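Local coordinates for protein 6-aminohexanoate-cyclic-dimer hydrolase (Arthrobacter sp., PDB 3A2Q) that hydrolyses one amide bond of the cyclic dimer of 6-aminohexanoate, a nylon-6 by-product, to give the linear dimer, at residues A[58-62]-A[63-67]; A[177-181]-A[182-186]; A[220-223]-A[224-227]; A[417-420]-A[421-424]. The protein carries 1 engineered substitution. All coordinates share one frame; numbering follows the deposited sequence.

Interaction 1: residues A[58-62]-A[63-67]; sequences ELASG and PFAGV
Ala65 N donates to Gly62 O across 3.2 Å, the one hydrogen bond that ties residues 58-62 to 63-67. The N-H points fairly straight at the oxygen (159°), yet the donor stands above the carbonyl plane, 69° out of it, as the tight curl of a turn obliges. This bond closes a type I beta turn from Gly62 to Ala65. Pro63 sits at its second position, where the phi its ring imposes suits the turn. A type II turn from Phe64 to Val67 overlaps it, sharing Phe64 and Ala65, and is closed by Val67 N on Phe64 O at 3.0 Å. Gly66 occupies the third place of that turn, at a phi of 92° where a CB would press on the preceding carbonyl oxygen; Gly62, also at positive phi, meets the same restriction.

The apolar contacts are small. Ala65 CB lies 3.7 Å from Ser61 CA, and Ala60 CB reaches Gly66 N at 3.7 Å, while the two methyls, Ala60 CB and Ala65 CB, stand 4.4 Å apart. Alanine suits both places because the chain doubles back closely here. Phe64 leaves the chain away from residues 58-62, and its ring stacks on Phe112, beside helix 10-19.

Two overlapping turns thus reverse the chain between helix 50-59, which Ala60 is the first residue to leave, and strand 68-72: a compact helix-to-strand connection at the periphery of the alpha/beta amidase fold.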
ATOM      1  N   GLU A  58       2.253 -25.895  10.913  1.00 48.05           N
ATOM      2  CA  GLU A  58       2.836 -26.969  11.704  1.00 50.82           C
ATOM      3  C   GLU A  58       4.335 -26.754  11.894  1.00 50.28           C
ATOM      4  O   GLU A  58       4.888 -27.072  12.946  1.00 53.57           O
ATOM      5  CB  GLU A  58       2.589 -28.318  11.020  1.00 55.08           C
ATOM      6  CG  GLU A  58       1.121 -28.612  10.735  1.00 60.44           C
ATOM      7  CD  GLU A  58       0.905 -29.958  10.060  1.00 64.89           C
ATOM      8  OE1 GLU A  58       1.515 -30.204   8.996  1.00 63.36           O
ATOM      9  OE2 GLU A  58       0.121 -30.769  10.593  1.00 67.65           O
ATOM     10  N   LEU A  59       4.981 -26.194  10.877  1.00 49.96           N
ATOM     11  CA  LEU A  59       6.421 -25.953  10.908  1.00 47.94           C
ATOM     12  C   LEU A  59       6.825 -24.555  11.387  1.00 47.64           C
ATOM     13  O   LEU A  59       7.958 -24.347  11.818  1.00 47.29           O
ATOM     14  CB  LEU A  59       6.995 -26.198   9.510  1.00 47.40           C
ATOM     15  CG  LEU A  59       6.641 -27.548   8.878  1.00 48.63           C
ATOM     16  CD1 LEU A  59       7.041 -27.562   7.413  1.00 43.60           C
ATOM     17  CD2 LEU A  59       7.337 -28.667   9.643  1.00 51.35           C
ATOM     18  N   ALA A  60       5.896 -23.605  11.318  1.00 46.53           N
ATOM     19  CA  ALA A  60       6.160 -22.223  11.713  1.00 44.98           C
ATOM     20  C   ALA A  60       6.888 -22.060  13.043  1.00 45.10           C
ATOM     21  O   ALA A  60       6.634 -22.792  13.995  1.00 46.79           O
ATOM     22  CB  ALA A  60       4.853 -21.435  11.744  1.00 44.07           C
ATOM     23  N   SER A  61       7.794 -21.086  13.095  1.00 44.10           N
ATOM     24  CA  SER A  61       8.565 -20.789  14.299  1.00 43.41           C
ATOM     25  C   SER A  61       9.081 -19.350  14.258  1.00 42.31           C
ATOM     26  O   SER A  61       9.525 -18.873  13.215  1.00 43.66           O
ATOM     27  CB  SER A  61       9.749 -21.749  14.427  1.00 47.18           C
ATOM     28  OG  SER A  61      10.642 -21.614  13.337  1.00 49.09           O
ATOM     29  N   GLY A  62       9.030 -18.670  15.400  1.00 41.70           N
ATOM     30  CA  GLY A  62       9.487 -17.294  15.468  1.00 41.70           C
ATOM     31  C   GLY A  62       8.559 -16.409  16.284  1.00 43.08           C
ATOM     32  O   GLY A  62       7.621 -16.904  16.908  1.00 43.02           O
ATOM     33  N   PRO A  63       8.792 -15.086  16.296  1.00 40.70           N
ATOM     34  CA  PRO A  63       7.969 -14.125  17.044  1.00 39.65           C
ATOM     35  C   PRO A  63       6.500 -14.057  16.618  1.00 37.93           C
ATOM     36  O   PRO A  63       5.676 -13.488  17.326  1.00 39.88           O
ATOM     37  CB  PRO A  63       8.694 -12.796  16.824  1.00 39.68           C
ATOM     38  CG  PRO A  63       9.407 -12.998  15.508  1.00 41.22           C
ATOM     39  CD  PRO A  63       9.914 -14.406  15.624  1.00 41.17           C
ATOM     40  N   PHE A  64       6.181 -14.623  15.459  1.00 38.00           N
ATOM     41  CA  PHE A  64       4.806 -14.620  14.959  1.00 38.13           C
ATOM     42  C   PHE A  64       4.392 -16.000  14.458  1.00 37.31           C
ATOM     43  O   PHE A  64       3.565 -16.120  13.557  1.00 37.51           O
ATOM     44  CB  PHE A  64       4.661 -13.591  13.832  1.00 31.82           C
ATOM     45  CG  PHE A  64       4.778 -12.172  14.296  1.00 35.93           C
ATOM     46  CD1 PHE A  64       3.691 -11.525  14.878  1.00 34.10           C
ATOM     47  CD2 PHE A  64       5.988 -11.490  14.192  1.00 33.69           C
ATOM     48  CE1 PHE A  64       3.807 -10.221  15.352  1.00 32.79           C
ATOM     49  CE2 PHE A  64       6.112 -10.188  14.664  1.00 36.04           C
ATOM     50  CZ  PHE A  64       5.019  -9.552  15.246  1.00 34.06           C
ATOM     51  N   ALA A  65       4.963 -17.043  15.052  1.00 39.68           N
ATOM     52  CA  ALA A  65       4.646 -18.408  14.648  1.00 40.35           C
ATOM     53  C   ALA A  65       3.139 -18.670  14.654  1.00 42.67           C
ATOM     54  O   ALA A  65       2.473 -18.485  15.673  1.00 42.30           O
ATOM     55  CB  ALA A  65       5.350 -19.402  15.565  1.00 43.97           C
ATOM     56  N   GLY A  66       2.608 -19.087  13.506  1.00 42.59           N
ATOM     57  CA  GLY A  66       1.190 -19.388  13.403  1.00 43.13           C
ATOM     58  C   GLY A  66       0.274 -18.263  12.950  1.00 43.31           C
ATOM     59  O   GLY A  66      -0.890 -18.506  12.627  1.00 42.95           O
ATOM     60  N   VAL A  67       0.779 -17.034  12.917  1.00 41.37           N
ATOM     61  CA  VAL A  67      -0.051 -15.907  12.505  1.00 38.25           C
ATOM     62  C   VAL A  67      -0.189 -15.836  10.993  1.00 37.49           C
ATOM     63  O   VAL A  67       0.803 -15.813  10.265  1.00 37.42           O
ATOM     64  CB  VAL A  67       0.515 -14.570  13.010  1.00 34.68           C
ATOM     65  CG1 VAL A  67      -0.438 -13.436  12.638  1.00 32.15           C
ATOM     66  CG2 VAL A  67       0.713 -14.624  14.519  1.00 34.47           C
TER

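Interaction 2: residues A[177-181]-A[182-186]; sequences IPASV and CGVVG
Pro178 O receives Cys182 N at 2.9 Å, an i to i+4 bond that is rather bent (138° at the hydrogen), with the donor tilted from the carbonyl plane. The same oxygen is brushed by the side chain of Cys182: its CB lies 3.1 Å from Pro178 O, and SG, set beside its own backbone N by a chi1 of -64°, lies 3.4 Å from that oxygen. One residue on, Ala179 O accepts Val184 N at 3.1 Å along a much straighter N-H (165°). Gly183, the first residue to leave helical angles, takes a positive phi, a conformation that costs glycine little; together with the bonds running back into the last turn this makes a Schellman motif, which ends helix 176-182 and turns the chain into strand 185-188. Beyond it the strand folds back over Ala179, whose CB packs 3.4 Å from Gly186 N. A methyl and a residue without a side chain suit so close an approach, since a CB on Gly186 would run into Ala179 CB. Val184 adds an apolar touch, its CG2 resting 3.6 Å from Ala179 CA, while its side chain also meets Val158 and Ala159 of helix 152-159. On the far side of the helix, Ser180 OG is hydrogen-bonded to Gly450 N.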
ATOM      1  N   ILE A 177      -3.409   4.497   0.084  1.00 21.86           N
ATOM      2  CA  ILE A 177      -4.778   4.770  -0.358  1.00 19.42           C
ATOM      3  C   ILE A 177      -5.758   3.705   0.148  1.00 22.02           C
ATOM      4  O   ILE A 177      -6.759   4.034   0.784  1.00 21.65           O
ATOM      5  CB  ILE A 177      -4.840   4.909  -1.907  1.00 18.13           C
ATOM      6  CG1 ILE A 177      -4.054   6.158  -2.324  1.00 21.14           C
ATOM      7  CG2 ILE A 177      -6.289   5.041  -2.373  1.00 21.37           C
ATOM      8  CD1 ILE A 177      -3.789   6.298  -3.807  1.00 21.09           C
ATOM      9  N   PRO A 178      -5.489   2.415  -0.124  1.00 21.29           N
ATOM     10  CA  PRO A 178      -6.409   1.380   0.361  1.00 24.86           C
ATOM     11  C   PRO A 178      -6.534   1.405   1.884  1.00 23.91           C
ATOM     12  O   PRO A 178      -7.587   1.083   2.427  1.00 24.47           O
ATOM     13  CB  PRO A 178      -5.781   0.083  -0.145  1.00 25.56           C
ATOM     14  CG  PRO A 178      -5.028   0.516  -1.368  1.00 29.84           C
ATOM     15  CD  PRO A 178      -4.427   1.828  -0.958  1.00 24.37           C
ATOM     16  N   ALA A 179      -5.453   1.773   2.573  1.00 25.30           N
ATOM     17  CA  ALA A 179      -5.475   1.842   4.032  1.00 22.20           C
ATOM     18  C   ALA A 179      -6.419   2.957   4.470  1.00 22.70           C
ATOM     19  O   ALA A 179      -7.233   2.771   5.367  1.00 20.71           O
ATOM     20  CB  ALA A 179      -4.061   2.106   4.584  1.00 21.93           C
ATOM     21  N   SER A 180      -6.304   4.117   3.832  1.00 20.75           N
ATOM     22  CA  SER A 180      -7.163   5.253   4.158  1.00 20.48           C
ATOM     23  C   SER A 180      -8.634   4.892   3.921  1.00 23.74           C
ATOM     24  O   SER A 180      -9.495   5.087   4.785  1.00 22.44           O
ATOM     25  CB  SER A 180      -6.788   6.456   3.283  1.00 18.56           C
ATOM     26  OG  SER A 180      -7.671   7.552   3.496  1.00 18.19           O
ATOM     27  N   VAL A 181      -8.901   4.355   2.737  1.00 21.04           N
ATOM     28  CA  VAL A 181     -10.254   3.976   2.331  1.00 23.82           C
ATOM     29  C   VAL A 181     -10.867   2.837   3.143  1.00 22.86           C
ATOM     30  O   VAL A 181     -12.086   2.799   3.331  1.00 25.89           O
ATOM     31  CB  VAL A 181     -10.259   3.593   0.829  1.00 25.73           C
ATOM     32  CG1 VAL A 181     -11.609   2.984   0.426  1.00 26.25           C
ATOM     33  CG2 VAL A 181      -9.942   4.815  -0.003  1.00 25.11           C
ATOM     34  N   CYS A 182     -10.029   1.924   3.635  1.00 24.75           N
ATOM     35  CA  CYS A 182     -10.511   0.778   4.403  1.00 23.93           C
ATOM     36  C   CYS A 182     -10.338   0.860   5.915  1.00 26.98           C
ATOM     37  O   CYS A 182     -10.639  -0.096   6.627  1.00 26.96           O
ATOM     38  CB  CYS A 182      -9.860  -0.506   3.888  1.00 26.38           C
ATOM     39  SG  CYS A 182     -10.314  -0.884   2.178  1.00 26.17           S
ATOM     40  N   GLY A 183      -9.846   1.990   6.410  1.00 25.02           N
ATOM     41  CA  GLY A 183      -9.701   2.148   7.849  1.00 25.70           C
ATOM     42  C   GLY A 183      -8.661   1.298   8.552  1.00 24.03           C
ATOM     43  O   GLY A 183      -8.902   0.802   9.655  1.00 25.52           O
ATOM     44  N   VAL A 184      -7.506   1.115   7.922  1.00 23.39           N
ATOM     45  CA  VAL A 184      -6.429   0.345   8.540  1.00 23.05           C
ATOM     46  C   VAL A 184      -5.138   1.147   8.409  1.00 24.69           C
ATOM     47  O   VAL A 184      -5.129   2.210   7.790  1.00 23.47           O
ATOM     48  CB  VAL A 184      -6.246  -1.044   7.872  1.00 23.36           C
ATOM     49  CG1 VAL A 184      -7.526  -1.856   8.007  1.00 27.80           C
ATOM     50  CG2 VAL A 184      -5.865  -0.886   6.410  1.00 27.06           C
ATOM     51  N   VAL A 185      -4.061   0.653   9.015  1.00 23.21           N
ATOM     52  CA  VAL A 185      -2.777   1.334   8.930  1.00 24.39           C
ATOM     53  C   VAL A 185      -2.021   0.859   7.694  1.00 22.48           C
ATOM     54  O   VAL A 185      -1.870  -0.341   7.477  1.00 23.06           O
ATOM     55  CB  VAL A 185      -1.902   1.053  10.166  1.00 24.90           C
ATOM     56  CG1 VAL A 185      -0.617   1.863  10.072  1.00 23.23           C
ATOM     57  CG2 VAL A 185      -2.657   1.407  11.433  1.00 23.12           C
ATOM     58  N   GLY A 186      -1.544   1.802   6.886  1.00 23.23           N
ATOM     59  CA  GLY A 186      -0.804   1.438   5.694  1.00 20.74           C
ATOM     60  C   GLY A 186       0.480   2.232   5.603  1.00 21.33           C
ATOM     61  O   GLY A 186       0.449   3.461   5.569  1.00 21.69           O
TER

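Interaction 3: residues A[220-223]-A[224-227]; sequences RDIA and ALLD
A chi1 of -70° swings Leu225 CG beside its own backbone N, and an extended chi2 (166°) carries CD1 on along the helix surface toward the preceding turn. There CG lies 3.0 Å from Asp221 O and CD1 3.3 Å from it, a snug fit against the carbonyl that also accepts Leu225 N. Ile222, with both torsions near -65°, sends its own CD1 to within 4.4 Å of Leu225 CD1. These two branched chains, three residues apart, form a continuous apolar patch on one face.

All four backbone links are i to i+4. Ala224 N to Arg220 O, Leu225 N to Asp221 O and Leu226 N to Ile222 O each measure 3.0 Å; Asp227 N to Ala223 O is longer at 3.3 Å. This is regular alpha-helix in the middle of helix 219-229, a helix packed on the central sheet: Ile222 and Leu225 lie on Leu214 of strand 211-216, Ile222 and Leu226 meet Leu187 of strand 185-188, and Ala223, small enough for a close helix approach, joins Ile222 and Leu226 in touching Leu464 of helix 460-473.

The polar residues look elsewhere. Asp221 grips the start of helix 10-19, OD2 taking Ala10 N and OD1 bonding Thr11 OG1, while Arg220 reaches through a chain extended beyond CG to a salt bridge with Asp9. At the other end, Asp227 accepts Tyr247 N through OD1 and Ala248 N through OD2, backbone N-H groups at the beginning of helix 247-250.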
ATOM      1  N   ARG A 220       2.274  -1.002  16.400  1.00 28.80           N
ATOM      2  CA  ARG A 220       3.302  -1.941  16.825  1.00 29.47           C
ATOM      3  C   ARG A 220       3.453  -3.073  15.815  1.00 27.42           C
ATOM      4  O   ARG A 220       4.552  -3.594  15.616  1.00 30.98           O
ATOM      5  CB  ARG A 220       3.000  -2.488  18.225  1.00 28.72           C
ATOM      6  CG  ARG A 220       1.793  -3.402  18.333  1.00 31.14           C
ATOM      7  CD  ARG A 220       1.612  -3.851  19.780  1.00 33.87           C
ATOM      8  NE  ARG A 220       0.570  -4.862  19.929  1.00 35.56           N
ATOM      9  CZ  ARG A 220       0.267  -5.456  21.081  1.00 42.11           C
ATOM     10  NH1 ARG A 220       0.928  -5.138  22.186  1.00 39.40           N
ATOM     11  NH2 ARG A 220      -0.687  -6.377  21.126  1.00 33.47           N
ATOM     12  N   ASP A 221       2.354  -3.451  15.169  1.00 28.09           N
ATOM     13  CA  ASP A 221       2.398  -4.507  14.163  1.00 26.61           C
ATOM     14  C   ASP A 221       3.259  -4.065  12.976  1.00 28.85           C
ATOM     15  O   ASP A 221       3.998  -4.863  12.408  1.00 28.48           O
ATOM     16  CB  ASP A 221       0.991  -4.841  13.668  1.00 28.66           C
ATOM     17  CG  ASP A 221       0.349  -5.986  14.439  1.00 32.78           C
ATOM     18  OD1 ASP A 221       0.898  -6.405  15.480  1.00 31.67           O
ATOM     19  OD2 ASP A 221      -0.718  -6.462  14.001  1.00 31.51           O
ATOM     20  N   ILE A 222       3.153  -2.793  12.600  1.00 26.79           N
ATOM     21  CA  ILE A 222       3.939  -2.268  11.486  1.00 26.80           C
ATOM     22  C   ILE A 222       5.420  -2.289  11.853  1.00 27.28           C
ATOM     23  O   ILE A 222       6.260  -2.718  11.064  1.00 26.26           O
ATOM     24  CB  ILE A 222       3.508  -0.819  11.128  1.00 25.28           C
ATOM     25  CG1 ILE A 222       2.078  -0.827  10.575  1.00 24.38           C
ATOM     26  CG2 ILE A 222       4.462  -0.217  10.101  1.00 24.53           C
ATOM     27  CD1 ILE A 222       1.925  -1.598   9.271  1.00 24.96           C
ATOM     28  N   ALA A 223       5.736  -1.834  13.057  1.00 27.92           N
ATOM     29  CA  ALA A 223       7.121  -1.816  13.516  1.00 28.69           C
ATOM     30  C   ALA A 223       7.721  -3.223  13.491  1.00 27.76           C
ATOM     31  O   ALA A 223       8.844  -3.418  13.033  1.00 28.36           O
ATOM     32  CB  ALA A 223       7.197  -1.235  14.920  1.00 25.14           C
ATOM     33  N   ALA A 224       6.967  -4.203  13.974  1.00 29.13           N
ATOM     34  CA  ALA A 224       7.442  -5.582  13.992  1.00 28.73           C
ATOM     35  C   ALA A 224       7.645  -6.133  12.579  1.00 30.75           C
ATOM     36  O   ALA A 224       8.606  -6.860  12.317  1.00 30.18           O
ATOM     37  CB  ALA A 224       6.465  -6.463  14.769  1.00 30.34           C
ATOM     38  N   LEU A 225       6.740  -5.788  11.672  1.00 27.76           N
ATOM     39  CA  LEU A 225       6.838  -6.243  10.287  1.00 25.92           C
ATOM     40  C   LEU A 225       8.096  -5.701   9.613  1.00 25.65           C
ATOM     41  O   LEU A 225       8.747  -6.401   8.840  1.00 26.46           O
ATOM     42  CB  LEU A 225       5.603  -5.796   9.507  1.00 27.61           C
ATOM     43  CG  LEU A 225       4.321  -6.531   9.899  1.00 33.18           C
ATOM     44  CD1 LEU A 225       3.109  -5.803   9.348  1.00 30.10           C
ATOM     45  CD2 LEU A 225       4.393  -7.962   9.384  1.00 29.68           C
ATOM     46  N   LEU A 226       8.424  -4.445   9.899  1.00 29.70           N
ATOM     47  CA  LEU A 226       9.614  -3.823   9.328  1.00 25.55           C
ATOM     48  C   LEU A 226      10.861  -4.578   9.770  1.00 28.43           C
ATOM     49  O   LEU A 226      11.786  -4.769   8.986  1.00 29.98           O
ATOM     50  CB  LEU A 226       9.726  -2.366   9.772  1.00 26.92           C
ATOM     51  CG  LEU A 226       8.886  -1.361   8.988  1.00 28.03           C
ATOM     52  CD1 LEU A 226       8.977   0.008   9.633  1.00 35.39           C
ATOM     53  CD2 LEU A 226       9.381  -1.324   7.550  1.00 26.99           C
ATOM     54  N   ASP A 227      10.884  -5.003  11.029  1.00 29.47           N
ATOM     55  CA  ASP A 227      12.034  -5.735  11.544  1.00 30.16           C
ATOM     56  C   ASP A 227      12.167  -7.076  10.841  1.00 30.91           C
ATOM     57  O   ASP A 227      13.257  -7.645  10.765  1.00 34.50           O
ATOM     58  CB  ASP A 227      11.899  -5.963  13.051  1.00 28.69           C
ATOM     59  CG  ASP A 227      11.971  -4.675  13.846  1.00 35.10           C
ATOM     60  OD1 ASP A 227      12.619  -3.716  13.370  1.00 31.59           O
ATOM     61  OD2 ASP A 227      11.394  -4.625  14.951  1.00 33.01           O
TER

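Interaction 4: residues A[417-420]-A[421-424]; sequences GSLQ and MLAF
Leu422 carries its side chain back along the last turn toward Leu419. CB packs against Ile177 of helix 176-182. A chi1 of 54° then sets CG between the backbone N and the carbonyl carbon, where CG lies 3.8 Å from Ser418 O. CD1 lies 3.6 Å from Leu419 O and, on the same side, 4.0 Å from Leu419 CD1; the two leucine side chains cross at about a right angle. Leu419 CD1 also approaches Ala423. That residue, whose CB points back toward residues 417-420 and lies 3.5 Å from Leu419 O, has only a methyl to fit against that carbonyl.

The backbone bonds change character here. Met421 N donates to Ser418 O at 2.9 Å, an i to i+3 bond with the donor well above the carbonyl plane, as in a tightened turn. Leu419 O then receives two weak bonds, from Leu422 N at 3.1 Å and from Ala423 N at 2.9 Å. Met421 bends at chi2 and chi3, and its side chain lies against Ile177 and Val181 of helix 176-182.

The polar bonds of this contact are thus all backbone, i to i+3 bonding and a carbonyl divided between two weak donors. The side chain of Leu422, about 4 Å from a bound 6-aminohexanoic acid, is consistent with an apolar neighbour for the ligand.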
ATOM      1  N   GLY A 417     -11.330  12.058 -11.352  1.00 35.09           N
ATOM      2  CA  GLY A 417     -11.733  11.262 -10.205  1.00 32.96           C
ATOM      3  C   GLY A 417     -10.670  10.400  -9.554  1.00 32.57           C
ATOM      4  O   GLY A 417     -10.704  10.197  -8.343  1.00 29.19           O
ATOM      5  N   SER A 418      -9.741   9.876 -10.349  1.00 29.81           N
ATOM      6  CA  SER A 418      -8.669   9.050  -9.810  1.00 28.10           C
ATOM      7  C   SER A 418      -7.555   9.941  -9.279  1.00 26.48           C
ATOM      8  O   SER A 418      -6.926   9.625  -8.270  1.00 26.91           O
ATOM      9  CB  SER A 418      -8.101   8.115 -10.889  1.00 29.74           C
ATOM     10  OG  SER A 418      -9.021   7.096 -11.239  1.00 30.15           O
ATOM     11  N   LEU A 419      -7.307  11.058  -9.959  1.00 24.62           N
ATOM     12  CA  LEU A 419      -6.257  11.969  -9.526  1.00 22.68           C
ATOM     13  C   LEU A 419      -6.427  12.357  -8.058  1.00 26.55           C
ATOM     14  O   LEU A 419      -5.456  12.375  -7.302  1.00 24.94           O
ATOM     15  CB  LEU A 419      -6.244  13.229 -10.401  1.00 26.63           C
ATOM     16  CG  LEU A 419      -5.252  14.334 -10.010  1.00 28.53           C
ATOM     17  CD1 LEU A 419      -3.837  13.783  -9.989  1.00 24.10           C
ATOM     18  CD2 LEU A 419      -5.359  15.500 -10.987  1.00 31.12           C
ATOM     19  N   GLN A 420      -7.659  12.644  -7.643  1.00 24.69           N
ATOM     20  CA  GLN A 420      -7.896  13.047  -6.259  1.00 25.80           C
ATOM     21  C   GLN A 420      -7.607  11.964  -5.221  1.00 24.68           C
ATOM     22  O   GLN A 420      -7.434  12.266  -4.041  1.00 26.43           O
ATOM     23  CB  GLN A 420      -9.321  13.571  -6.077  1.00 27.63           C
ATOM     24  CG  GLN A 420      -9.538  14.938  -6.702  1.00 29.50           C
ATOM     25  CD  GLN A 420     -10.725  15.677  -6.094  1.00 46.01           C
ATOM     26  OE1 GLN A 420     -11.730  15.925  -6.763  1.00 48.31           O
ATOM     27  NE2 GLN A 420     -10.609  16.035  -4.816  1.00 39.93           N
ATOM     28  N   MET A 421      -7.552  10.710  -5.650  1.00 23.77           N
ATOM     29  CA  MET A 421      -7.254   9.626  -4.726  1.00 22.02           C
ATOM     30  C   MET A 421      -5.755   9.589  -4.411  1.00 23.15           C
ATOM     31  O   MET A 421      -5.358   9.277  -3.291  1.00 22.98           O
ATOM     32  CB  MET A 421      -7.647   8.278  -5.331  1.00 24.56           C
ATOM     33  CG  MET A 421      -9.123   8.104  -5.640  1.00 22.84           C
ATOM     34  SD  MET A 421     -10.140   8.163  -4.175  1.00 28.77           S
ATOM     35  CE  MET A 421      -9.809   6.544  -3.470  1.00 29.74           C
ATOM     36  N   LEU A 422      -4.927   9.921  -5.400  1.00 21.74           N
ATOM     37  CA  LEU A 422      -3.476   9.850  -5.225  1.00 21.97           C
ATOM     38  C   LEU A 422      -2.667  11.150  -5.212  1.00 22.61           C
ATOM     39  O   LEU A 422      -1.444  11.107  -5.072  1.00 21.80           O
ATOM     40  CB  LEU A 422      -2.893   8.905  -6.289  1.00 23.58           C
ATOM     41  CG  LEU A 422      -3.228   9.185  -7.763  1.00 22.73           C
ATOM     42  CD1 LEU A 422      -2.523  10.449  -8.232  1.00 24.13           C
ATOM     43  CD2 LEU A 422      -2.792   8.002  -8.633  1.00 26.48           C
ATOM     44  N   ALA A 423      -3.327  12.299  -5.335  1.00 22.88           N
ATOM     45  CA  ALA A 423      -2.604  13.573  -5.363  1.00 21.78           C
ATOM     46  C   ALA A 423      -1.745  13.859  -4.129  1.00 22.98           C
ATOM     47  O   ALA A 423      -0.681  14.464  -4.247  1.00 22.25           O
ATOM     48  CB  ALA A 423      -3.580  14.726  -5.600  1.00 22.60           C
ATOM     49  N   PHE A 424      -2.200  13.436  -2.952  1.00 22.30           N
ATOM     50  CA  PHE A 424      -1.441  13.669  -1.719  1.00 23.54           C
ATOM     51  C   PHE A 424      -0.507  12.511  -1.331  1.00 23.22           C
ATOM     52  O   PHE A 424       0.204  12.594  -0.324  1.00 23.41           O
ATOM     53  CB  PHE A 424      -2.395  13.950  -0.554  1.00 21.75           C
ATOM     54  CG  PHE A 424      -2.931  15.361  -0.516  1.00 21.18           C
ATOM     55  CD1 PHE A 424      -2.870  16.187  -1.638  1.00 22.73           C
ATOM     56  CD2 PHE A 424      -3.537  15.847   0.637  1.00 23.94           C
ATOM     57  CE1 PHE A 424      -3.407  17.475  -1.610  1.00 25.09           C
ATOM     58  CE2 PHE A 424      -4.076  17.133   0.676  1.00 25.91           C
ATOM     59  CZ  PHE A 424      -4.011  17.948  -0.452  1.00 25.38           C
TER

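In the fold
Interactions 1, 3, 2 and 4 make a chain of touching neighbours running from the periphery of the subunit to the substrate pocket. Phe64 CZ of interaction 1 packs 3.4 Å from Ala224 CB of interaction 3, and Ile222 CG1 of interaction 3 lies 3.8 Å from Val185 CG1 of interaction 2. Ile177 CD1 of interaction 2 then meets Leu422 CB of interaction 4 at 3.7 Å. The ends, interactions 1 and 4, have centres 39 Å apart. Interactions 2 and 4 approach the catalytic centre: the side chain of Pro178 is about 5 Å from that of Ala174, an engineered residue at the position assigned by similarity to the acyl-ester nucleophile, and that of Leu422 about 8 Å.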